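Local coordinates for protein Zn-dependent hydrolase of metallo-beta-lactamase superfamily TM0207 (Thermotoga maritima, PDB 1VJN) that is probably a zinc-dependent hydrolase of the metallo-beta-lactamase superfamily, though its substrate is not known, at residues I15-F18 and C22-L25; K30-D35 and F109-E114; P185-L190 and Y196-N201. One frame throughout, in Å; residues are numbered along the deposited sequence.

Contact 1: residues I15-F18 and C22-L25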
loop_
_atom_site.group_PDB
_atom_site.type_symbol
_atom_site.label_atom_id
_atom_site.label_comp_id
_atom_site.label_asym_id
_atom_site.label_seq_id
_atom_site.Cartn_x
_atom_site.Cartn_y
_atom_site.Cartn_z
ATOM N N ILE A 15 1.463 -3.637 10.475
ATOM C CA ILE A 15 0.603 -2.954 9.496
ATOM C C ILE A 15 -0.818 -3.048 9.982
ATOM O O ILE A 15 -1.274 -4.153 10.340
ATOM C CB ILE A 15 0.696 -3.617 8.125
ATOM C CG1 ILE A 15 2.135 -3.553 7.563
ATOM C CG2 ILE A 15 -0.284 -2.936 7.132
ATOM C CD1 ILE A 15 2.480 -4.704 6.635
ATOM N N THR A 16 -1.496 -1.903 10.007
ATOM C CA THR A 16 -2.898 -1.799 10.388
ATOM C C THR A 16 -3.670 -1.190 9.246
ATOM O O THR A 16 -3.321 -0.142 8.745
ATOM C CB THR A 16 -3.082 -0.897 11.650
ATOM O OG1 THR A 16 -2.429 -1.489 12.778
ATOM C CG2 THR A 16 -4.549 -0.820 12.076
ATOM N N TRP A 17 -4.754 -1.842 8.871
ATOM C CA TRP A 17 -5.605 -1.336 7.831
ATOM C C TRP A 17 -6.800 -0.620 8.468
ATOM O O TRP A 17 -7.460 -1.153 9.334
ATOM C CB TRP A 17 -6.053 -2.480 6.935
ATOM C CG TRP A 17 -6.790 -2.037 5.735
ATOM C CD1 TRP A 17 -6.572 -0.905 4.981
ATOM C CD2 TRP A 17 -7.830 -2.747 5.102
ATOM N NE1 TRP A 17 -7.451 -0.867 3.941
ATOM C CE2 TRP A 17 -8.241 -1.991 3.999
ATOM C CE3 TRP A 17 -8.495 -3.947 5.380
ATOM C CZ2 TRP A 17 -9.269 -2.410 3.151
ATOM C CZ3 TRP A 17 -9.515 -4.362 4.536
ATOM C CH2 TRP A 17 -9.886 -3.598 3.436
ATOM N N PHE A 18 -7.067 0.591 8.000
ATOM C CA PHE A 18 -8.206 1.396 8.450
ATOM C C PHE A 18 -9.307 1.505 7.387
ATOM O O PHE A 18 -10.332 2.162 7.601
ATOM C CB PHE A 18 -7.707 2.790 8.825
ATOM C CG PHE A 18 -6.877 2.791 10.050
ATOM C CD1 PHE A 18 -7.466 2.691 11.279
ATOM C CD2 PHE A 18 -5.501 2.848 9.969
ATOM C CE1 PHE A 18 -6.715 2.688 12.406
ATOM C CE2 PHE A 18 -4.744 2.832 11.104
ATOM C CZ PHE A 18 -5.344 2.759 12.314
ATOM N N CYS A 22 -5.858 3.420 3.312
ATOM C CA CYS A 22 -5.285 3.911 4.582
ATOM C C CYS A 22 -4.784 2.825 5.529
ATOM O O CYS A 22 -5.548 2.062 6.112
ATOM C CB CYS A 22 -6.291 4.763 5.324
ATOM S SG CYS A 22 -5.565 5.471 6.825
ATOM N N PHE A 23 -3.470 2.769 5.643
ATOM C CA PHE A 23 -2.743 1.875 6.508
ATOM C C PHE A 23 -1.814 2.639 7.439
ATOM O O PHE A 23 -1.239 3.664 7.046
ATOM C CB PHE A 23 -1.837 0.993 5.649
ATOM C CG PHE A 23 -2.566 0.111 4.683
ATOM C CD1 PHE A 23 -2.998 0.608 3.459
ATOM C CD2 PHE A 23 -2.769 -1.217 4.970
ATOM C CE1 PHE A 23 -3.674 -0.198 2.559
ATOM C CE2 PHE A 23 -3.432 -2.034 4.064
ATOM C CZ PHE A 23 -3.883 -1.523 2.860
ATOM N N ALA A 24 -1.669 2.149 8.658
ATOM C CA ALA A 24 -0.570 2.585 9.535
ATOM C C ALA A 24 0.473 1.497 9.478
ATOM O O ALA A 24 0.167 0.304 9.713
ATOM C CB ALA A 24 -1.022 2.851 10.988
ATOM N N LEU A 25 1.689 1.906 9.110
ATOM C CA LEU A 25 2.899 1.064 9.158
ATOM C C LEU A 25 3.777 1.474 10.314
ATOM O O LEU A 25 4.186 2.631 10.416
ATOM C CB LEU A 25 3.724 1.213 7.865
ATOM C CG LEU A 25 2.960 1.159 6.566
ATOM C CD1 LEU A 25 3.899 1.490 5.400
ATOM C CD2 LEU A 25 2.336 -0.198 6.401
HETATM O O HOH W 1 0.255 -0.592 12.554
#
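W17 lays the five-membered ring of its indole over one face of the F23 ring in an offset stack, centroids 4.4 Å apart and planes 21° from parallel. The overlap lies toward the rim of the phenyl ring, where W17 CD1 is 3.5 Å from F23 CE2. Two torsions bring the rings together: the indole swings anti to its own backbone N (chi1 -173°), whereas F23 turns its ring back beside its backbone N (chi1 -62°). On the same face of the sheet I15 continues the apolar row, its CG2 meeting F23 CD2 at 3.7 Å and its CG1 meeting L25 CD2 at 3.6 Å, with I15 and L25 side by side.

T16, F18, C22 and A24 serve the other face. The F18 ring receives the methyl of A24 at its edge (F18 CE2 to A24 CB 3.7 Å), while T16 CG2 lies over one of its faces; a small alanine suits this close approach. C22 SG stands obliquely beside the same ring. T16 and A24 form the hydrogen-bonded antiparallel pair, with T16 N to A24 O and A24 N to T16 O both 2.8 Å, and F18 N to C22 O, also 2.8 Å, adds a third rung. A water lies within hydrogen-bonding distance of T16 OG1 and A24 O, though with more acceptors nearby than protons.

The indole N-H reaches H20 O in the turn of this beta hairpin. Strands 30-34 and 202-205 flank the hairpin in its sheet, and I15 and F23 rest on V141 and L143 of strand 141-145 in the other sheet.

Contact 2: residues K30-D35 and F109-E114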
loop_
_atom_site.group_PDB
_atom_site.type_symbol
_atom_site.label_atom_id
_atom_site.label_comp_id
_atom_site.label_asym_id
_atom_site.label_seq_id
_atom_site.Cartn_x
_atom_site.Cartn_y
_atom_site.Cartn_z
ATOM N N LYS A 30 8.651 4.207 14.610
ATOM C CA LYS A 30 7.995 5.291 13.900
ATOM C C LYS A 30 6.726 4.761 13.270
ATOM O O LYS A 30 6.584 3.573 13.106
ATOM C CB LYS A 30 8.892 5.871 12.806
ATOM C CG LYS A 30 10.207 6.482 13.324
ATOM C CD LYS A 30 9.967 7.575 14.402
ATOM C CE LYS A 30 11.281 8.094 15.038
ATOM N NZ LYS A 30 11.193 8.164 16.534
ATOM N N THR A 31 5.842 5.670 12.895
ATOM C CA THR A 31 4.571 5.351 12.306
ATOM C C THR A 31 4.362 6.136 11.060
ATOM O O THR A 31 4.497 7.350 11.034
ATOM C CB THR A 31 3.438 5.679 13.331
ATOM O OG1 THR A 31 3.524 4.776 14.425
ATOM C CG2 THR A 31 2.062 5.422 12.753
ATOM N N ILE A 32 4.022 5.425 9.997
ATOM C CA ILE A 32 3.673 6.043 8.717
ATOM C C ILE A 32 2.196 5.773 8.453
ATOM O O ILE A 32 1.736 4.645 8.646
ATOM C CB ILE A 32 4.500 5.412 7.611
ATOM C CG1 ILE A 32 5.993 5.682 7.850
ATOM C CG2 ILE A 32 4.097 5.950 6.298
ATOM C CD1 ILE A 32 6.896 4.632 7.309
ATOM N N VAL A 33 1.452 6.797 8.069
ATOM C CA VAL A 33 0.068 6.634 7.642
ATOM C C VAL A 33 -0.064 6.992 6.150
ATOM O O VAL A 33 0.360 8.067 5.698
ATOM C CB VAL A 33 -0.919 7.432 8.518
ATOM C CG1 VAL A 33 -2.404 7.192 8.036
ATOM C CG2 VAL A 33 -0.784 7.037 9.976
ATOM N N THR A 34 -0.573 6.057 5.365
ATOM C CA THR A 34 -0.831 6.303 3.953
ATOM C C THR A 34 -2.252 6.728 3.740
ATOM O O THR A 34 -3.125 6.212 4.387
ATOM C CB THR A 34 -0.636 5.065 3.126
ATOM O OG1 THR A 34 -1.574 4.060 3.540
ATOM C CG2 THR A 34 0.738 4.484 3.424
ATOM N N ASP A 35 -2.462 7.664 2.820
ATOM C CA ASP A 35 -3.771 7.986 2.280
ATOM C C ASP A 35 -4.921 8.001 3.306
ATOM O O ASP A 35 -5.880 7.217 3.165
ATOM C CB ASP A 35 -4.113 6.983 1.188
ATOM C CG ASP A 35 -3.276 7.148 -0.089
ATOM O OD1 ASP A 35 -2.320 7.936 -0.132
ATOM O OD2 ASP A 35 -3.529 6.512 -1.134
ATOM N N PHE A 109 4.622 4.921 -3.134
ATOM C CA PHE A 109 5.629 5.143 -2.105
ATOM C C PHE A 109 6.275 3.866 -1.686
ATOM O O PHE A 109 5.613 2.849 -1.531
ATOM C CB PHE A 109 4.978 5.836 -0.885
ATOM C CG PHE A 109 4.711 7.286 -1.130
ATOM C CD1 PHE A 109 5.756 8.187 -1.105
ATOM C CD2 PHE A 109 3.440 7.759 -1.407
ATOM C CE1 PHE A 109 5.541 9.494 -1.360
ATOM C CE2 PHE A 109 3.246 9.099 -1.668
ATOM C CZ PHE A 109 4.262 9.948 -1.636
ATOM N N VAL A 110 7.576 3.913 -1.479
ATOM C CA VAL A 110 8.299 2.775 -1.014
ATOM C C VAL A 110 8.919 3.124 0.354
ATOM O O VAL A 110 9.579 4.135 0.504
ATOM C CB VAL A 110 9.368 2.382 -2.018
ATOM C CG1 VAL A 110 10.104 1.151 -1.560
ATOM C CG2 VAL A 110 8.743 2.107 -3.379
ATOM N N PHE A 111 8.698 2.276 1.330
ATOM C CA PHE A 111 9.232 2.468 2.682
ATOM C C PHE A 111 10.263 1.374 2.962
ATOM O O PHE A 111 9.995 0.172 2.795
ATOM C CB PHE A 111 8.105 2.431 3.704
ATOM C CG PHE A 111 6.943 3.275 3.311
ATOM C CD1 PHE A 111 6.938 4.633 3.584
ATOM C CD2 PHE A 111 5.869 2.728 2.649
ATOM C CE1 PHE A 111 5.890 5.414 3.221
ATOM C CE2 PHE A 111 4.815 3.516 2.270
ATOM C CZ PHE A 111 4.825 4.854 2.538
ATOM N N GLU A 112 11.446 1.798 3.370
ATOM C CA GLU A 112 12.551 0.880 3.602
ATOM C C GLU A 112 12.903 0.989 5.066
ATOM O O GLU A 112 13.302 2.055 5.525
ATOM C CB GLU A 112 13.737 1.235 2.700
ATOM C CG GLU A 112 14.918 0.273 2.787
ATOM C CD GLU A 112 15.827 0.290 1.545
ATOM O OE1 GLU A 112 15.572 1.053 0.580
ATOM O OE2 GLU A 112 16.811 -0.487 1.522
ATOM N N GLY A 113 12.697 -0.098 5.802
ATOM C CA GLY A 113 12.885 -0.078 7.248
ATOM C C GLY A 113 12.916 -1.449 7.873
ATOM O O GLY A 113 12.096 -2.306 7.549
ATOM N N GLU A 114 13.859 -1.638 8.792
ATOM C CA GLU A 114 14.096 -2.930 9.430
ATOM C C GLU A 114 14.453 -4.011 8.418
ATOM O O GLU A 114 13.989 -5.143 8.553
ATOM C CB GLU A 114 12.869 -3.368 10.251
ATOM C CG GLU A 114 12.969 -2.984 11.726
ATOM C CD GLU A 114 11.703 -2.331 12.222
ATOM O OE1 GLU A 114 10.781 -2.153 11.383
ATOM O OE2 GLU A 114 11.637 -1.990 13.430
#
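I32 and F111 reach toward each other from facing strands and overlap flank to flank, each extending past the other. The isoleucine touches with both of its branches: CG2 comes to 3.6 Å from F111 CE1, and the longer branch reaches forward so that CD1 lies 3.7 Å from F111 CD1. The CG2 methyl approaches the ring obliquely. T34 adds a lighter touch from farther along its strand, its CG2 being 4.2 Å from F111 CZ.

The threonine is divided in its duties. Its OG1 sits between the backbone N and the carbonyl carbon (chi1 62°), which puts CG2 anti to the carbonyl carbon and lets the methyl cross toward F111. The hydroxyl meanwhile is satisfied by the hairpin beside it, in the turn (A21 O) and on the strand (F23 N), while the methyl serves the apolar side. A branched isoleucine and a broad phenyl ring suit the gap between backbones, for the CA atoms of I32 and F111 are 9.0 Å apart and only side chains can fill it.

Further residues touch the F111 side chain: L25 from strand 22-27, T54 from strand 52-54 and I88 from strand 86-95. I32 likewise touches V52 and V86. Beyond them, backbone bonds from V33 to V52 and T54 tie strand 30-34 to strand 52-54.

Strand 30-34 belongs to one mixed sheet and strand 105-113 to the other, so this is face-to-face packing of two sheets, the central two-sheet sandwich of the alpha-beta-beta-alpha metallo-hydrolase/oxidoreductase fold.

Contact 3: residues P185-L190 and Y196-N201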
loop_
_atom_site.group_PDB
_atom_site.type_symbol
_atom_site.label_atom_id
_atom_site.label_comp_id
_atom_site.label_asym_id
_atom_site.label_seq_id
_atom_site.Cartn_x
_atom_site.Cartn_y
_atom_site.Cartn_z
ATOM N N PRO A 185 -14.683 -8.302 -7.062
ATOM C CA PRO A 185 -14.426 -8.877 -5.763
ATOM C C PRO A 185 -12.950 -9.286 -5.602
ATOM O O PRO A 185 -12.296 -9.576 -6.582
ATOM C CB PRO A 185 -15.333 -10.094 -5.739
ATOM C CG PRO A 185 -15.478 -10.465 -7.144
ATOM C CD PRO A 185 -15.562 -9.165 -7.881
ATOM N N VAL A 186 -12.463 -9.299 -4.358
ATOM C CA VAL A 186 -11.119 -9.757 -4.064
ATOM C C VAL A 186 -10.940 -11.226 -4.494
ATOM O O VAL A 186 -9.854 -11.644 -4.846
ATOM C CB VAL A 186 -10.759 -9.546 -2.539
ATOM C CG1 VAL A 186 -11.483 -10.480 -1.627
ATOM C CG2 VAL A 186 -9.266 -9.693 -2.363
ATOM N N ASP A 187 -12.023 -11.991 -4.507
ATOM C CA ASP A 187 -11.961 -13.397 -4.924
ATOM C C ASP A 187 -11.398 -13.584 -6.340
ATOM O O ASP A 187 -10.777 -14.609 -6.615
ATOM C CB ASP A 187 -13.346 -14.041 -4.842
ATOM C CG ASP A 187 -13.833 -14.259 -3.392
ATOM O OD1 ASP A 187 -13.098 -13.964 -2.404
ATOM O OD2 ASP A 187 -14.975 -14.740 -3.158
ATOM N N ASP A 188 -11.596 -12.598 -7.237
ATOM C CA ASP A 188 -11.031 -12.677 -8.597
ATOM C C ASP A 188 -9.517 -12.613 -8.615
ATOM O O ASP A 188 -8.870 -13.140 -9.487
ATOM C CB ASP A 188 -11.551 -11.532 -9.474
ATOM C CG ASP A 188 -13.003 -11.699 -9.854
ATOM O OD1 ASP A 188 -13.684 -12.610 -9.328
ATOM O OD2 ASP A 188 -13.561 -10.948 -10.673
ATOM N N PHE A 189 -8.937 -11.913 -7.675
ATOM C CA PHE A 189 -7.492 -11.913 -7.514
ATOM C C PHE A 189 -7.030 -13.189 -6.821
ATOM O O PHE A 189 -6.054 -13.829 -7.235
ATOM C CB PHE A 189 -7.138 -10.673 -6.732
ATOM C CG PHE A 189 -5.681 -10.460 -6.512
ATOM C CD1 PHE A 189 -4.831 -10.212 -7.565
ATOM C CD2 PHE A 189 -5.166 -10.434 -5.202
ATOM C CE1 PHE A 189 -3.502 -9.976 -7.351
ATOM C CE2 PHE A 189 -3.825 -10.211 -4.985
ATOM C CZ PHE A 189 -2.992 -9.970 -6.045
ATOM N N LEU A 190 -7.733 -13.600 -5.775
ATOM C CA LEU A 190 -7.306 -14.781 -4.991
ATOM C C LEU A 190 -7.226 -16.066 -5.813
ATOM O O LEU A 190 -6.378 -16.923 -5.562
ATOM C CB LEU A 190 -8.235 -15.017 -3.789
ATOM C CG LEU A 190 -8.374 -13.842 -2.829
ATOM C CD1 LEU A 190 -9.298 -14.191 -1.645
ATOM C CD2 LEU A 190 -7.022 -13.378 -2.336
ATOM N N TYR A 196 -3.810 -18.448 0.151
ATOM C CA TYR A 196 -3.924 -17.126 0.752
ATOM C C TYR A 196 -4.358 -17.275 2.215
ATOM O O TYR A 196 -4.708 -18.376 2.680
ATOM C CB TYR A 196 -4.936 -16.263 -0.001
ATOM C CG TYR A 196 -6.384 -16.726 0.044
ATOM C CD1 TYR A 196 -7.221 -16.324 1.054
ATOM C CD2 TYR A 196 -6.912 -17.519 -0.956
ATOM C CE1 TYR A 196 -8.543 -16.746 1.107
ATOM C CE2 TYR A 196 -8.222 -17.916 -0.935
ATOM C CZ TYR A 196 -9.038 -17.522 0.099
ATOM O OH TYR A 196 -10.353 -17.913 0.154
ATOM N N GLU A 197 -4.357 -16.166 2.922
ATOM C CA GLU A 197 -4.715 -16.140 4.280
ATOM C C GLU A 197 -5.574 -14.929 4.495
ATOM O O GLU A 197 -5.365 -13.880 3.867
ATOM C CB GLU A 197 -3.420 -16.013 5.071
ATOM C CG GLU A 197 -3.437 -16.355 6.524
ATOM C CD GLU A 197 -2.080 -16.041 7.156
ATOM O OE1 GLU A 197 -1.104 -16.802 6.898
ATOM O OE2 GLU A 197 -1.989 -15.020 7.893
ATOM N N ARG A 198 -6.524 -15.043 5.413
ATOM C CA ARG A 198 -7.305 -13.897 5.846
ATOM C C ARG A 198 -6.923 -13.566 7.274
ATOM O O ARG A 198 -6.719 -14.458 8.096
ATOM C CB ARG A 198 -8.800 -14.187 5.757
ATOM C CG ARG A 198 -9.290 -14.370 4.324
ATOM C CD ARG A 198 -10.748 -14.894 4.221
ATOM N NE ARG A 198 -11.166 -15.168 2.831
ATOM C CZ ARG A 198 -11.656 -14.262 1.954
ATOM N NH1 ARG A 198 -11.807 -12.980 2.277
ATOM N NH2 ARG A 198 -11.998 -14.658 0.726
ATOM N N VAL A 199 -6.755 -12.282 7.554
ATOM C CA VAL A 199 -6.510 -11.821 8.886
ATOM C C VAL A 199 -7.513 -10.725 9.193
ATOM O O VAL A 199 -8.386 -10.408 8.380
ATOM C CB VAL A 199 -5.062 -11.274 9.061
ATOM C CG1 VAL A 199 -4.063 -12.362 8.723
ATOM C CG2 VAL A 199 -4.787 -10.008 8.197
ATOM N N GLY A 200 -7.381 -10.139 10.372
ATOM C CA GLY A 200 -8.211 -9.020 10.758
ATOM C C GLY A 200 -7.618 -7.724 10.260
ATOM O O GLY A 200 -7.177 -7.616 9.097
ATOM N N ASN A 201 -7.607 -6.720 11.117
ATOM C CA ASN A 201 -7.125 -5.410 10.716
ATOM C C ASN A 201 -5.656 -5.146 10.986
ATOM O O ASN A 201 -5.188 -4.048 10.712
ATOM C CB ASN A 201 -7.985 -4.283 11.337
ATOM C CG ASN A 201 -7.786 -4.122 12.847
ATOM O OD1 ASN A 201 -7.564 -5.075 13.535
ATOM N ND2 ASN A 201 -7.845 -2.893 13.340
HETATM O O HOH W 2 -14.024 -12.057 -0.155
#
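A short helix, 187-190, packs here against the edge strand 197-198 of the larger sheet, and L190 carries most of the apolar contact with Y196 and R198 at this strand. Its CD1 methyl stands over the centre of the Y196 ring, 3.8 Å from the centroid and 10° off the ring normal, a CH-pi contact. L190 CB also approaches the ring, 4.0 Å from Y196 CD2. With chi1 at 65° the Y196 ring is held back over its own main chain, so that the tyrosine and leucine side chains cross at about a right angle.

In the larger sheet, strand 197-198 is outermost within the chain and lies beside strand 213-216, whose V214 and V216 also touch L190. Leucine suits this buried position because it can meet both the valines and the tyrosine face.

R198 passes the same leucine obliquely, NH2 3.6 Å from L190 CD1. The arginine chain is extended from CG to NE, long enough to carry its charge back to the helix, where NH2 forms a salt bridge with D187 OD1. At 3.4 Å from NH2 to OD1 the hydrogen bond within it is weak. The oxygen lies at the guanidinium edge, although the carboxylate plane is turned 79° from that of the guanidinium. One water donates to D187 OD1 at 3.1 Å and weakly accepts from R198 NH1, linking the charged groups a second time between two exposed residues.

Contacts 1 and 2, centres about 10 Å apart, share the smaller sheet through strands 22-27 and 30-34, while contact 2 also reaches the larger one; probable hydrogen bonds join L25 N to I32 O (2.8 Å) and T34 N to F23 O (3.0 Å). D35 of contact 2 bonds through OD2 to S56, which directly precedes the His-x-His-x-Asp-His sequence that binds zinc in this superfamily, so this end of the strand is probably near the metal site. Contact 3 is centred about 16 Å from contact 1, yet N201 O approaches W17 N at 2.9 Å, probably a hydrogen bond. Contacts 2 and 3, across the chain's centre, have nearest atoms about 11 Å apart.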